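Local coordinates for uncharacterized protein (Bombyx mori, PDB 5AZ0) that probably reduces aldehydes and ketones with a nicotinamide cofactor, as a silkworm member (AKR2E5) of the aldo-keto reductase family, at residues V195-V200 and V219-S224; L99-K104 and D129-V134; D152-W157 and M182-T187; P18-G23 and I64-I69. All blocks are in the same frame, centred on the assembly; numbering follows the deposited sequence.

Contact 1: residues V195-V200 and V219-S224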
loop_
_atom_site.group_PDB
_atom_site.type_symbol
_atom_site.label_atom_id
_atom_site.label_comp_id
_atom_site.label_asym_id
_atom_site.label_seq_id
_atom_site.Cartn_x
_atom_site.Cartn_y
_atom_site.Cartn_z
ATOM N N VAL A 195 7.071 -0.963 8.112
ATOM C CA VAL A 195 6.994 -0.400 6.822
ATOM C C VAL A 195 6.465 1.026 6.911
ATOM O O VAL A 195 5.825 1.395 7.880
ATOM C CB VAL A 195 6.068 -1.213 5.828
ATOM C CG1 VAL A 195 6.341 -2.714 5.815
ATOM C CG2 VAL A 195 4.635 -0.950 6.060
ATOM N N ASN A 196 6.653 1.760 5.826
ATOM C CA ASN A 196 5.952 3.015 5.534
ATOM C C ASN A 196 5.435 2.814 4.192
ATOM O O ASN A 196 6.213 2.624 3.213
ATOM C CB ASN A 196 6.894 4.237 5.566
ATOM C CG ASN A 196 6.161 5.582 5.424
ATOM O OD1 ASN A 196 4.956 5.675 5.593
ATOM N ND2 ASN A 196 6.916 6.631 5.114
ATOM N N GLN A 197 4.116 2.794 4.096
ATOM C CA GLN A 197 3.422 2.630 2.799
ATOM C C GLN A 197 3.010 3.967 2.271
ATOM O O GLN A 197 2.212 4.661 2.908
ATOM C CB GLN A 197 2.200 1.669 2.878
ATOM C CG GLN A 197 1.530 1.499 1.546
ATOM C CD GLN A 197 0.352 0.482 1.521
ATOM O OE1 GLN A 197 -0.677 0.785 0.994
ATOM N NE2 GLN A 197 0.568 -0.729 1.990
ATOM N N ILE A 198 3.497 4.283 1.058
ATOM C CA ILE A 198 3.359 5.614 0.477
ATOM C C ILE A 198 3.218 5.525 -1.013
ATOM O O ILE A 198 3.521 4.509 -1.620
ATOM C CB ILE A 198 4.622 6.490 0.734
ATOM C CG1 ILE A 198 5.901 5.717 0.360
ATOM C CG2 ILE A 198 4.651 6.942 2.151
ATOM C CD1 ILE A 198 7.175 6.482 0.471
ATOM N N GLU A 199 2.823 6.623 -1.641
ATOM C CA GLU A 199 2.916 6.680 -3.115
ATOM C C GLU A 199 4.335 6.763 -3.607
ATOM O O GLU A 199 5.083 7.636 -3.185
ATOM C CB GLU A 199 2.143 7.866 -3.656
ATOM C CG GLU A 199 2.168 7.958 -5.201
ATOM C CD GLU A 199 1.445 9.242 -5.744
ATOM O OE1 GLU A 199 0.662 9.907 -5.000
ATOM O OE2 GLU A 199 1.722 9.611 -6.901
ATOM N N VAL A 200 4.711 5.819 -4.468
ATOM C CA VAL A 200 5.956 5.883 -5.231
ATOM C C VAL A 200 5.643 5.419 -6.632
ATOM O O VAL A 200 4.952 4.416 -6.846
ATOM C CB VAL A 200 7.065 5.002 -4.690
ATOM C CG1 VAL A 200 8.447 5.518 -5.176
ATOM C CG2 VAL A 200 7.057 4.989 -3.168
ATOM N N VAL A 219 10.999 -0.851 5.596
ATOM C CA VAL A 219 10.687 -1.185 4.200
ATOM C C VAL A 219 9.630 -0.245 3.655
ATOM O O VAL A 219 8.625 0.069 4.326
ATOM C CB VAL A 219 10.238 -2.624 4.100
ATOM C CG1 VAL A 219 9.693 -2.952 2.701
ATOM C CG2 VAL A 219 11.430 -3.517 4.429
ATOM N N VAL A 220 9.876 0.228 2.444
ATOM C CA VAL A 220 8.996 1.098 1.762
ATOM C C VAL A 220 8.046 0.286 0.861
ATOM O O VAL A 220 8.507 -0.586 0.113
ATOM C CB VAL A 220 9.752 2.105 0.889
ATOM C CG1 VAL A 220 8.777 2.960 0.107
ATOM C CG2 VAL A 220 10.579 3.000 1.766
ATOM N N VAL A 221 6.758 0.613 0.910
ATOM C CA VAL A 221 5.750 -0.114 0.151
ATOM C C VAL A 221 5.051 0.904 -0.648
ATOM O O VAL A 221 4.508 1.829 -0.084
ATOM C CB VAL A 221 4.759 -0.895 1.055
ATOM C CG1 VAL A 221 3.548 -1.457 0.237
ATOM C CG2 VAL A 221 5.510 -2.011 1.801
ATOM N N ALA A 222 5.047 0.723 -1.973
ATOM C CA ALA A 222 4.474 1.717 -2.875
ATOM C C ALA A 222 3.036 1.385 -3.276
ATOM O O ALA A 222 2.824 0.337 -3.882
ATOM C CB ALA A 222 5.310 1.803 -4.147
ATOM N N TYR A 223 2.104 2.269 -2.976
ATOM C CA TYR A 223 0.837 2.304 -3.691
ATOM C C TYR A 223 0.860 3.286 -4.863
ATOM O O TYR A 223 1.765 4.095 -4.969
ATOM C CB TYR A 223 -0.328 2.539 -2.758
ATOM C CG TYR A 223 -0.519 3.903 -2.159
ATOM C CD1 TYR A 223 -1.172 4.913 -2.862
ATOM C CD2 TYR A 223 -0.089 4.187 -0.875
ATOM C CE1 TYR A 223 -1.355 6.150 -2.298
ATOM C CE2 TYR A 223 -0.303 5.400 -0.322
ATOM C CZ TYR A 223 -0.915 6.389 -1.016
ATOM O OH TYR A 223 -1.158 7.622 -0.392
ATOM N N SER A 224 -0.126 3.172 -5.759
ATOM C CA SER A 224 -0.151 3.845 -7.067
ATOM C C SER A 224 1.181 3.828 -7.750
ATOM O O SER A 224 1.672 4.867 -8.107
ATOM C CB SER A 224 -0.570 5.315 -6.966
ATOM O OG SER A 224 -1.852 5.429 -6.399
#
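The carbonyl oxygen of Val-221 accepts the backbone N-H of Ile-198, with Ile-198 N 2.9 Å from Val-221 O. The same oxygen is met by a backbone C-H, Gln-197 CA lying 3.2 Å from Val-221 O. Asn-196 O takes the N-H of Val-221, and Ile-198 O takes that of Tyr-223. Asn-196 N gives to Val-219 O. The last bond, from Val-200 N to Tyr-223 O, is weak at 3.4 Å. This is the parallel pairing of two neighbouring strands of the (beta/alpha)8 barrel, joined by helix 207-215 in a beta-alpha-beta crossover. Val-195, Gln-197, Val-221 and Tyr-223 line one face, which looks into the barrel. Asn-196, Ile-198 and Val-220 turn to helix 207-215.

On the inner face Gln-197 runs out extended, and its NE2 lies 3.5 Å from Val-221 CG1. Its amide is held by Lys-104 at OE1 and Asp-70 at NE2. The Tyr-223 CG sits between its own backbone N and carbonyl carbon (chi1 72°), which swings the ring back across the other strand. Glu-199 N lies over one ring face near the rim, 3.6 Å from Tyr-223 CE2. Gln-197 CG comes in at the ring edge. The hydroxyl bonds to Asn-176 OD1. With an alanine here, Asn-176 would probably lose its hydroxyl mate and a gap would open over the backbone of Ile-198 and Glu-199. On the helix side, Ile-198 CD1 touches Val-220 CG1 at 3.9 Å, and Val-200 CB meets Ala-222 CB at 3.7 Å.

Contact 2: residues L99-K104 and D129-V134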
loop_
_atom_site.group_PDB
_atom_site.type_symbol
_atom_site.label_atom_id
_atom_site.label_comp_id
_atom_site.label_asym_id
_atom_site.label_seq_id
_atom_site.Cartn_x
_atom_site.Cartn_y
_atom_site.Cartn_z
ATOM N N LEU A 99 0.448 -16.956 3.530
ATOM C CA LEU A 99 -0.056 -15.686 3.080
ATOM C C LEU A 99 0.493 -14.547 3.962
ATOM O O LEU A 99 0.663 -14.753 5.140
ATOM C CB LEU A 99 -1.556 -15.673 3.131
ATOM C CG LEU A 99 -2.197 -16.700 2.231
ATOM C CD1 LEU A 99 -3.700 -16.738 2.537
ATOM C CD2 LEU A 99 -1.960 -16.318 0.799
ATOM N N PHE A 100 0.703 -13.388 3.343
ATOM C CA PHE A 100 1.012 -12.152 4.013
ATOM C C PHE A 100 -0.157 -11.233 3.810
ATOM O O PHE A 100 -0.356 -10.755 2.705
ATOM C CB PHE A 100 2.268 -11.511 3.407
ATOM C CG PHE A 100 2.818 -10.397 4.239
ATOM C CD1 PHE A 100 2.211 -9.091 4.214
ATOM C CD2 PHE A 100 3.838 -10.647 5.125
ATOM C CE1 PHE A 100 2.694 -8.096 5.052
ATOM C CE2 PHE A 100 4.331 -9.660 5.971
ATOM C CZ PHE A 100 3.782 -8.385 5.930
ATOM N N ILE A 101 -0.934 -10.957 4.874
ATOM C CA ILE A 101 -2.130 -10.155 4.756
ATOM C C ILE A 101 -2.040 -8.907 5.596
ATOM O O ILE A 101 -1.707 -8.951 6.768
ATOM C CB ILE A 101 -3.355 -10.979 5.212
ATOM C CG1 ILE A 101 -3.514 -12.200 4.292
ATOM C CG2 ILE A 101 -4.635 -10.135 5.191
ATOM C CD1 ILE A 101 -4.495 -13.203 4.883
ATOM N N THR A 102 -2.282 -7.793 4.959
ATOM C CA THR A 102 -2.180 -6.446 5.596
ATOM C C THR A 102 -3.559 -5.805 5.706
ATOM O O THR A 102 -4.362 -5.878 4.765
ATOM C CB THR A 102 -1.328 -5.509 4.718
ATOM O OG1 THR A 102 0.021 -5.960 4.704
ATOM C CG2 THR A 102 -1.289 -4.074 5.300
ATOM N N THR A 103 -3.868 -5.205 6.845
ATOM C CA THR A 103 -5.010 -4.316 6.922
ATOM C C THR A 103 -4.578 -2.982 7.587
ATOM O O THR A 103 -3.414 -2.814 7.906
ATOM C CB THR A 103 -6.270 -4.936 7.577
ATOM O OG1 THR A 103 -7.376 -4.038 7.342
ATOM C CG2 THR A 103 -6.100 -5.108 9.047
ATOM N N LYS A 104 -5.511 -2.055 7.762
ATOM C CA LYS A 104 -5.197 -0.663 8.070
ATOM C C LYS A 104 -6.335 -0.024 8.898
ATOM O O LYS A 104 -7.482 -0.391 8.725
ATOM C CB LYS A 104 -4.866 0.168 6.828
ATOM C CG LYS A 104 -3.950 -0.501 5.834
ATOM C CD LYS A 104 -3.797 0.339 4.570
ATOM C CE LYS A 104 -3.202 -0.594 3.519
ATOM N NZ LYS A 104 -3.170 -0.028 2.182
ATOM N N ASP A 129 -7.259 -15.009 12.949
ATOM C CA ASP A 129 -6.662 -14.836 14.289
ATOM C C ASP A 129 -5.836 -13.561 14.321
ATOM O O ASP A 129 -5.892 -12.814 15.271
ATOM C CB ASP A 129 -5.704 -15.998 14.603
ATOM C CG ASP A 129 -4.977 -15.865 15.964
ATOM O OD1 ASP A 129 -5.686 -16.100 16.984
ATOM O OD2 ASP A 129 -3.700 -15.613 15.997
ATOM N N HIS A 130 -5.011 -13.382 13.261
ATOM C CA HIS A 130 -4.065 -12.282 13.162
ATOM C C HIS A 130 -3.829 -11.895 11.743
ATOM O O HIS A 130 -4.077 -12.662 10.812
ATOM C CB HIS A 130 -2.724 -12.617 13.826
ATOM C CG HIS A 130 -2.077 -13.827 13.239
ATOM N ND1 HIS A 130 -2.264 -15.095 13.774
ATOM C CD2 HIS A 130 -1.302 -13.988 12.141
ATOM C CE1 HIS A 130 -1.612 -15.973 13.022
ATOM N NE2 HIS A 130 -0.996 -15.326 12.050
ATOM N N VAL A 131 -3.415 -10.646 11.560
ATOM C CA VAL A 131 -2.861 -10.213 10.294
ATOM C C VAL A 131 -1.346 -10.306 10.386
ATOM O O VAL A 131 -0.791 -10.396 11.482
ATOM C CB VAL A 131 -3.258 -8.772 9.875
ATOM C CG1 VAL A 131 -4.706 -8.729 9.300
ATOM C CG2 VAL A 131 -3.080 -7.749 10.995
ATOM N N ASN A 132 -0.707 -10.269 9.229
ATOM C CA ASN A 132 0.755 -10.200 9.159
ATOM C C ASN A 132 1.255 -8.773 9.376
ATOM O O ASN A 132 2.366 -8.603 9.879
ATOM C CB ASN A 132 1.291 -10.698 7.843
ATOM C CG ASN A 132 0.903 -12.160 7.621
ATOM O OD1 ASN A 132 -0.257 -12.442 7.235
ATOM N ND2 ASN A 132 1.845 -13.086 7.919
ATOM N N LEU A 133 0.441 -7.793 8.991
ATOM C CA LEU A 133 0.847 -6.415 9.128
ATOM C C LEU A 133 -0.402 -5.533 9.344
ATOM O O LEU A 133 -1.398 -5.708 8.647
ATOM C CB LEU A 133 1.638 -5.997 7.869
ATOM C CG LEU A 133 2.004 -4.508 7.790
ATOM C CD1 LEU A 133 3.000 -4.132 8.906
ATOM C CD2 LEU A 133 2.641 -4.278 6.419
ATOM N N VAL A 134 -0.343 -4.591 10.290
ATOM C CA VAL A 134 -1.380 -3.567 10.362
ATOM C C VAL A 134 -0.729 -2.180 10.323
ATOM O O VAL A 134 0.264 -1.951 11.019
ATOM C CB VAL A 134 -2.273 -3.804 11.582
ATOM C CG1 VAL A 134 -1.545 -3.622 12.899
ATOM C CG2 VAL A 134 -3.495 -2.883 11.556
HETATM O O HOH W 1 1.687 -16.031 7.717
#
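Asn-132 and Phe-100 make the tight part of this contact. The Asn-132 CB stands over the centre of the Phe-100 ring, 3.6 Å from its centroid, in a CH-pi contact. The Asn-132 CG is anti to the carbonyl carbon (chi1 -61°), which turns the amide back along the first strand. There Asn-132 OD1 accepts Ile-101 N at 2.9 Å. The donor comes from above the amide carbonyl plane, 48° out of it. Arg-96 gives a second bond to the same oxygen.

Ile-101 O is gripped from the other segment as well. Asn-132 N reaches Ile-101 O at 3.0 Å, and Leu-133 N adds a weak bond. Thr-103 N then bonds to Leu-133 O at 3.1 Å, and regular parallel pairing begins. Thr-102 and Leu-133 lie side by side, with Thr-102 OG1 3.6 Å from Leu-133 CD2. On the opposite face Thr-103 CG2 meets Val-131 CG1 at 3.9 Å, against helix 112-126. That helix links the two strands as a beta-alpha-beta unit of the barrel.

The end near Leu-99 is looser and wetter. One water gives to Leu-99 O and accepts from Asn-132 ND2, 3.0 Å between the water and ND2. Before Val-131 the second segment draws away from the strand.

The asparagine oxygen thus occupies the place of a strand carbonyl where the second chain has not yet joined the sheet. It keeps the buried Ile-101 N-H satisfied. The Arg-96 charge at OD1 would probably polarise the amide and make ND2 a better donor to the water.

Contact 3: residues D152-W157 and M182-T187. With ACT (acetate ion), chain I.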
loop_
_atom_site.group_PDB
_atom_site.type_symbol
_atom_site.label_atom_id
_atom_site.label_comp_id
_atom_site.label_asym_id
_atom_site.label_seq_id
_atom_site.Cartn_x
_atom_site.Cartn_y
_atom_site.Cartn_z
ATOM N N ASP A 152 -1.916 13.077 18.770
ATOM C CA ASP A 152 -0.590 12.803 18.294
ATOM C C ASP A 152 -0.521 11.305 17.767
ATOM O O ASP A 152 -1.032 10.419 18.394
ATOM C CB ASP A 152 0.364 13.007 19.438
ATOM C CG ASP A 152 1.817 12.992 19.005
ATOM O OD1 ASP A 152 2.129 12.712 17.809
ATOM O OD2 ASP A 152 2.623 13.267 19.899
ATOM N N TYR A 153 0.135 11.090 16.640
ATOM C CA TYR A 153 0.335 9.758 16.078
ATOM C C TYR A 153 1.187 8.901 17.005
ATOM O O TYR A 153 1.057 7.667 16.962
ATOM C CB TYR A 153 0.852 9.817 14.600
ATOM C CG TYR A 153 2.134 10.642 14.458
ATOM C CD1 TYR A 153 3.338 10.165 14.926
ATOM C CD2 TYR A 153 2.100 11.927 13.918
ATOM C CE1 TYR A 153 4.479 10.898 14.836
ATOM C CE2 TYR A 153 3.261 12.696 13.827
ATOM C CZ TYR A 153 4.445 12.182 14.279
ATOM O OH TYR A 153 5.614 12.918 14.208
ATOM N N LEU A 154 1.964 9.530 17.910
ATOM C CA LEU A 154 2.614 8.786 18.942
ATOM C C LEU A 154 1.667 8.125 19.915
ATOM O O LEU A 154 2.032 7.039 20.447
ATOM C CB LEU A 154 3.675 9.593 19.763
ATOM C CG LEU A 154 4.812 10.280 18.963
ATOM C CD1 LEU A 154 5.746 11.014 19.961
ATOM C CD2 LEU A 154 5.639 9.237 18.192
ATOM N N GLU A 155 0.518 8.762 20.221
ATOM C CA GLU A 155 -0.490 8.117 21.104
ATOM C C GLU A 155 -1.047 6.971 20.303
ATOM O O GLU A 155 -1.158 5.904 20.815
ATOM C CB GLU A 155 -1.713 8.957 21.620
ATOM C CG GLU A 155 -2.640 8.090 22.548
ATOM C CD GLU A 155 -4.038 8.623 22.914
ATOM O OE1 GLU A 155 -4.126 9.866 23.003
ATOM O OE2 GLU A 155 -4.999 7.794 23.165
ATOM N N THR A 156 -1.395 7.193 19.050
ATOM C CA THR A 156 -1.938 6.099 18.264
ATOM C C THR A 156 -0.999 4.867 18.237
ATOM O O THR A 156 -1.444 3.741 18.402
ATOM C CB THR A 156 -2.240 6.542 16.860
ATOM O OG1 THR A 156 -2.931 7.792 16.930
ATOM C CG2 THR A 156 -3.061 5.483 16.130
ATOM N N TRP A 157 0.291 5.139 18.162
ATOM C CA TRP A 157 1.306 4.148 18.015
ATOM C C TRP A 157 1.405 3.306 19.227
ATOM O O TRP A 157 1.599 2.107 19.087
ATOM C CB TRP A 157 2.645 4.804 17.637
ATOM C CG TRP A 157 3.669 3.755 17.217
ATOM C CD1 TRP A 157 4.731 3.337 17.910
ATOM C CD2 TRP A 157 3.640 3.002 16.022
ATOM N NE1 TRP A 157 5.420 2.364 17.194
ATOM C CE2 TRP A 157 4.779 2.159 16.020
ATOM C CE3 TRP A 157 2.761 2.955 14.933
ATOM C CZ2 TRP A 157 5.035 1.234 14.995
ATOM C CZ3 TRP A 157 3.051 2.082 13.874
ATOM C CH2 TRP A 157 4.154 1.227 13.929
ATOM N N MET A 182 8.321 10.327 10.194
ATOM C CA MET A 182 9.109 9.081 10.378
ATOM C C MET A 182 10.184 9.238 11.385
ATOM O O MET A 182 10.388 8.380 12.310
ATOM C CB MET A 182 9.680 8.625 9.041
ATOM C CG MET A 182 8.614 8.087 8.061
ATOM S SD MET A 182 7.798 6.564 8.717
ATOM C CE MET A 182 9.163 5.583 9.280
ATOM N N LYS A 183 10.884 10.369 11.266
ATOM C CA LYS A 183 11.968 10.642 12.260
ATOM C C LYS A 183 11.470 10.759 13.728
ATOM O O LYS A 183 12.037 10.183 14.690
ATOM C CB LYS A 183 12.756 11.884 11.789
ATOM C CG LYS A 183 13.726 12.430 12.794
ATOM C CD LYS A 183 14.759 13.399 12.202
ATOM C CE LYS A 183 15.892 13.650 13.229
ATOM N NZ LYS A 183 16.968 14.595 12.765
ATOM N N ARG A 184 10.415 11.531 13.911
ATOM C CA ARG A 184 9.832 11.703 15.241
ATOM C C ARG A 184 9.268 10.348 15.752
ATOM O O ARG A 184 9.429 9.952 16.910
ATOM C CB ARG A 184 8.696 12.739 15.187
ATOM C CG ARG A 184 8.190 13.124 16.586
ATOM C CD ARG A 184 7.558 14.518 16.585
ATOM N NE ARG A 184 6.819 14.708 17.851
ATOM C CZ ARG A 184 5.574 14.276 18.139
ATOM N NH1 ARG A 184 4.839 13.563 17.292
ATOM N NH2 ARG A 184 5.055 14.542 19.332
ATOM N N LEU A 185 8.632 9.609 14.853
ATOM C CA LEU A 185 8.137 8.239 15.286
ATOM C C LEU A 185 9.298 7.348 15.721
ATOM O O LEU A 185 9.305 6.741 16.803
ATOM C CB LEU A 185 7.280 7.629 14.148
ATOM C CG LEU A 185 6.824 6.203 14.458
ATOM C CD1 LEU A 185 6.049 6.172 15.753
ATOM C CD2 LEU A 185 5.989 5.692 13.304
ATOM N N LEU A 186 10.329 7.286 14.890
ATOM C CA LEU A 186 11.483 6.427 15.183
ATOM C C LEU A 186 12.268 6.852 16.435
ATOM O O LEU A 186 12.832 6.006 17.150
ATOM C CB LEU A 186 12.412 6.351 13.970
ATOM C CG LEU A 186 11.915 5.511 12.782
ATOM C CD1 LEU A 186 12.789 5.779 11.587
ATOM C CD2 LEU A 186 12.028 4.051 13.132
ATOM N N THR A 187 12.226 8.150 16.733
ATOM C CA THR A 187 12.920 8.671 17.925
ATOM C C THR A 187 12.163 8.354 19.175
ATOM O O THR A 187 12.776 8.153 20.214
ATOM C CB THR A 187 13.065 10.213 17.860
ATOM O OG1 THR A 187 13.787 10.518 16.700
ATOM C CG2 THR A 187 13.806 10.796 19.082
HETATM C C ACT I . 6.043 15.957 12.768
HETATM O O ACT I . 5.769 16.508 11.683
HETATM O OXT ACT I . 5.217 15.281 13.450
HETATM C CH3 ACT I . 7.442 16.182 13.222
#
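Leu-154 lays its CD1 over one face of the Arg-184 guanidinium, with Leu-154 CD1 3.6 Å from Arg-184 NH2. At its edge the same group grips Asp-152 end-on in a salt bridge. Arg-184 NH1 meets Asp-152 OD1 at 2.9 Å, and Arg-184 NH2 meets Asp-152 OD2 at 2.8 Å. Both oxygens are approached on their syn sides, and the two flat groups lie 21° apart. The Arg-184 chain is extended from CG to NE, long enough to span the gap between helices 153-165 and 179-188. Their short segments cross at -46° on the outside of the barrel.

Asp-152 is also an N-cap. Its OD1 takes Leu-154 N at 3.2 Å from above the carboxylate plane. With an alanine at Asp-152, the Arg-184 charge would probably lose its mate and the first turn of the helix its cap. Tyr-153 OH receives a weak bond from Arg-184 NH1 and itself donates to an acetate, probably from the crystallisation liquor.

Deeper in, Leu-185 CD1 sits over the five-membered ring of Trp-157, 3.7 Å from Trp-157 CG. Val-191 O holds the indole N-H. One carboxylate thus caps a helix and ties it to the next, and the nearby cation probably keeps it ionised.

Contact 4: residues P18-G23 and I64-I69. With ACT (acetate ion), chain H.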
loop_
_atom_site.group_PDB
_atom_site.type_symbol
_atom_site.label_atom_id
_atom_site.label_comp_id
_atom_site.label_asym_id
_atom_site.label_seq_id
_atom_site.Cartn_x
_atom_site.Cartn_y
_atom_site.Cartn_z
ATOM N N PRO A 18 6.495 -10.293 0.853
ATOM C CA PRO A 18 6.675 -10.471 -0.602
ATOM C C PRO A 18 6.713 -9.135 -1.298
ATOM O O PRO A 18 5.875 -8.226 -0.993
ATOM C CB PRO A 18 5.415 -11.279 -1.029
ATOM C CG PRO A 18 5.009 -12.037 0.215
ATOM C CD PRO A 18 5.321 -11.061 1.356
ATOM N N ALA A 19 7.627 -9.040 -2.261
ATOM C CA ALA A 19 7.951 -7.774 -2.957
ATOM C C ALA A 19 6.881 -7.225 -3.834
ATOM O O ALA A 19 6.950 -6.065 -4.283
ATOM C CB ALA A 19 9.160 -7.959 -3.764
ATOM N N LEU A 20 5.854 -8.039 -4.080
ATOM C CA LEU A 20 4.680 -7.601 -4.794
ATOM C C LEU A 20 3.462 -8.043 -4.020
ATOM O O LEU A 20 3.461 -9.114 -3.429
ATOM C CB LEU A 20 4.711 -8.231 -6.144
ATOM C CG LEU A 20 3.700 -7.860 -7.207
ATOM C CD1 LEU A 20 4.119 -6.529 -7.782
ATOM C CD2 LEU A 20 3.781 -8.964 -8.294
ATOM N N GLY A 21 2.476 -7.163 -3.940
ATOM C CA GLY A 21 1.213 -7.422 -3.256
ATOM C C GLY A 21 0.005 -7.094 -4.128
ATOM O O GLY A 21 0.085 -6.223 -5.014
ATOM N N TYR A 22 -1.105 -7.797 -3.865
ATOM C CA TYR A 22 -2.344 -7.641 -4.583
ATOM C C TYR A 22 -3.187 -6.552 -3.921
ATOM O O TYR A 22 -3.678 -6.717 -2.816
ATOM C CB TYR A 22 -3.091 -9.032 -4.660
ATOM C CG TYR A 22 -4.365 -9.019 -5.453
ATOM C CD1 TYR A 22 -5.567 -8.600 -4.888
ATOM C CD2 TYR A 22 -4.372 -9.418 -6.780
ATOM C CE1 TYR A 22 -6.747 -8.585 -5.643
ATOM C CE2 TYR A 22 -5.542 -9.394 -7.533
ATOM C CZ TYR A 22 -6.710 -9.015 -6.966
ATOM O OH TYR A 22 -7.808 -8.950 -7.777
ATOM N N GLY A 23 -3.364 -5.433 -4.599
ATOM C CA GLY A 23 -4.165 -4.341 -4.108
ATOM C C GLY A 23 -5.682 -4.586 -4.155
ATOM O O GLY A 23 -6.183 -5.260 -5.050
ATOM N N ILE A 64 -1.778 -18.566 -9.160
ATOM C CA ILE A 64 -0.422 -18.479 -9.826
ATOM C C ILE A 64 0.776 -18.238 -8.930
ATOM O O ILE A 64 1.917 -18.414 -9.399
ATOM C CB ILE A 64 -0.353 -17.492 -11.016
ATOM C CG1 ILE A 64 -0.519 -16.024 -10.584
ATOM C CG2 ILE A 64 -1.444 -17.850 -12.037
ATOM C CD1 ILE A 64 -0.374 -15.015 -11.720
ATOM N N GLY A 65 0.549 -17.827 -7.665
ATOM C CA GLY A 65 1.659 -17.651 -6.695
ATOM C C GLY A 65 1.761 -16.319 -5.905
ATOM O O GLY A 65 2.717 -16.102 -5.228
ATOM N N TYR A 66 0.774 -15.458 -5.968
ATOM C CA TYR A 66 0.749 -14.277 -5.104
ATOM C C TYR A 66 0.386 -14.776 -3.683
ATOM O O TYR A 66 -0.489 -15.648 -3.489
ATOM C CB TYR A 66 -0.294 -13.302 -5.537
ATOM C CG TYR A 66 0.001 -12.398 -6.713
ATOM C CD1 TYR A 66 0.182 -12.887 -8.027
ATOM C CD2 TYR A 66 -0.018 -10.999 -6.538
ATOM C CE1 TYR A 66 0.313 -11.981 -9.120
ATOM C CE2 TYR A 66 0.160 -10.142 -7.578
ATOM C CZ TYR A 66 0.308 -10.605 -8.886
ATOM O OH TYR A 66 0.467 -9.604 -9.869
ATOM N N ARG A 67 1.102 -14.250 -2.723
ATOM C CA ARG A 67 0.857 -14.476 -1.297
ATOM C C ARG A 67 0.534 -13.237 -0.460
ATOM O O ARG A 67 -0.070 -13.373 0.625
ATOM C CB ARG A 67 2.064 -15.142 -0.751
ATOM C CG ARG A 67 2.384 -16.505 -1.404
ATOM C CD ARG A 67 1.265 -17.541 -1.175
ATOM N NE ARG A 67 1.520 -18.817 -1.872
ATOM C CZ ARG A 67 0.951 -19.178 -3.024
ATOM N NH1 ARG A 67 0.062 -18.414 -3.671
ATOM N NH2 ARG A 67 1.253 -20.365 -3.519
ATOM N N HIS A 68 0.836 -12.048 -1.011
ATOM C CA HIS A 68 0.712 -10.786 -0.325
ATOM C C HIS A 68 -0.557 -10.107 -0.780
ATOM O O HIS A 68 -0.737 -9.806 -1.959
ATOM C CB HIS A 68 1.999 -9.942 -0.572
ATOM C CG HIS A 68 2.024 -8.564 0.021
ATOM N ND1 HIS A 68 3.187 -7.804 -0.003
ATOM C CD2 HIS A 68 1.083 -7.807 0.667
ATOM C CE1 HIS A 68 2.935 -6.619 0.529
ATOM N NE2 HIS A 68 1.676 -6.595 0.948
ATOM N N ILE A 69 -1.446 -9.855 0.185
ATOM C CA ILE A 69 -2.711 -9.210 -0.028
ATOM C C ILE A 69 -2.822 -7.945 0.845
ATOM O O ILE A 69 -2.740 -8.020 2.046
ATOM C CB ILE A 69 -3.869 -10.167 0.377
ATOM C CG1 ILE A 69 -3.840 -11.457 -0.421
ATOM C CG2 ILE A 69 -5.220 -9.486 0.146
ATOM C CD1 ILE A 69 -4.734 -12.524 0.219
HETATM C C ACT H . 3.610 -21.559 -0.846
HETATM O O ACT H . 3.663 -20.291 -0.664
HETATM O OXT ACT H . 2.758 -22.123 -1.585
HETATM C CH3 ACT H . 4.590 -22.463 -0.154
HETATM O O HOH W 2 2.610 -11.783 -3.512
#
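His-68 ND1 donates to Pro-18 O at 2.9 Å, and the oxygen lies in the plane of the imidazole. With chi1 at 177°, His-68 CG points opposite the backbone N, and the ring reaches across to the other segment. Gly-21 CA rests over one ring face, 3.6 Å from His-68 CG. With no side chain, Gly-21 comes close over the ring. Pro-18 CB packs on His-68 CB at 3.7 Å. Alongside, Tyr-22 N bonds to His-68 O at 2.8 Å and starts the parallel pairing.

Leu-20 CD2 touches Tyr-66 OH at 3.7 Å, and that hydroxyl is hydrogen-bonded to Val-284 O. A water joins the backbones. It gives to Leu-20 O and accepts from Arg-67 N, 3.0 Å between the water and N.

Farther out, the Phe-100 ring meets the His-68 ring. Arg-67 NH1 turns back to Tyr-66 O, while its NE and NH2 hold an acetate, probably from the crystallisation liquor. Gly-65, with positive phi, is the C-prime residue of a Schellman motif ending helix 51-64, which turns the chain into strand 68-70. The whole is the first strand pair of the (beta/alpha)8 barrel, with Pro-18 at the end of the N-terminal hairpin that closes the barrel bottom in aldo-keto reductases.

Contact 4 comes first and closes the loop that holds helix 51-64. Contact 2 follows, closing the loop through helix 112-126. Contact 3 then brings helix 153-165 against helix 179-188, with strand 172-175 between them in the chain. Contact 1 closes last, around helix 207-215. The four stand in series, and none nests in or crosses another. Contacts 4 and 2 meet directly, since strands 68-70 and 100-105 are neighbours in the sheet. Contacts 2 and 1 touch across the barrel interior, where Val-195 packs on Leu-133. Contact 3 lies in the outer helical layer and touches contact 1 where Met-182 packs on Asn-196.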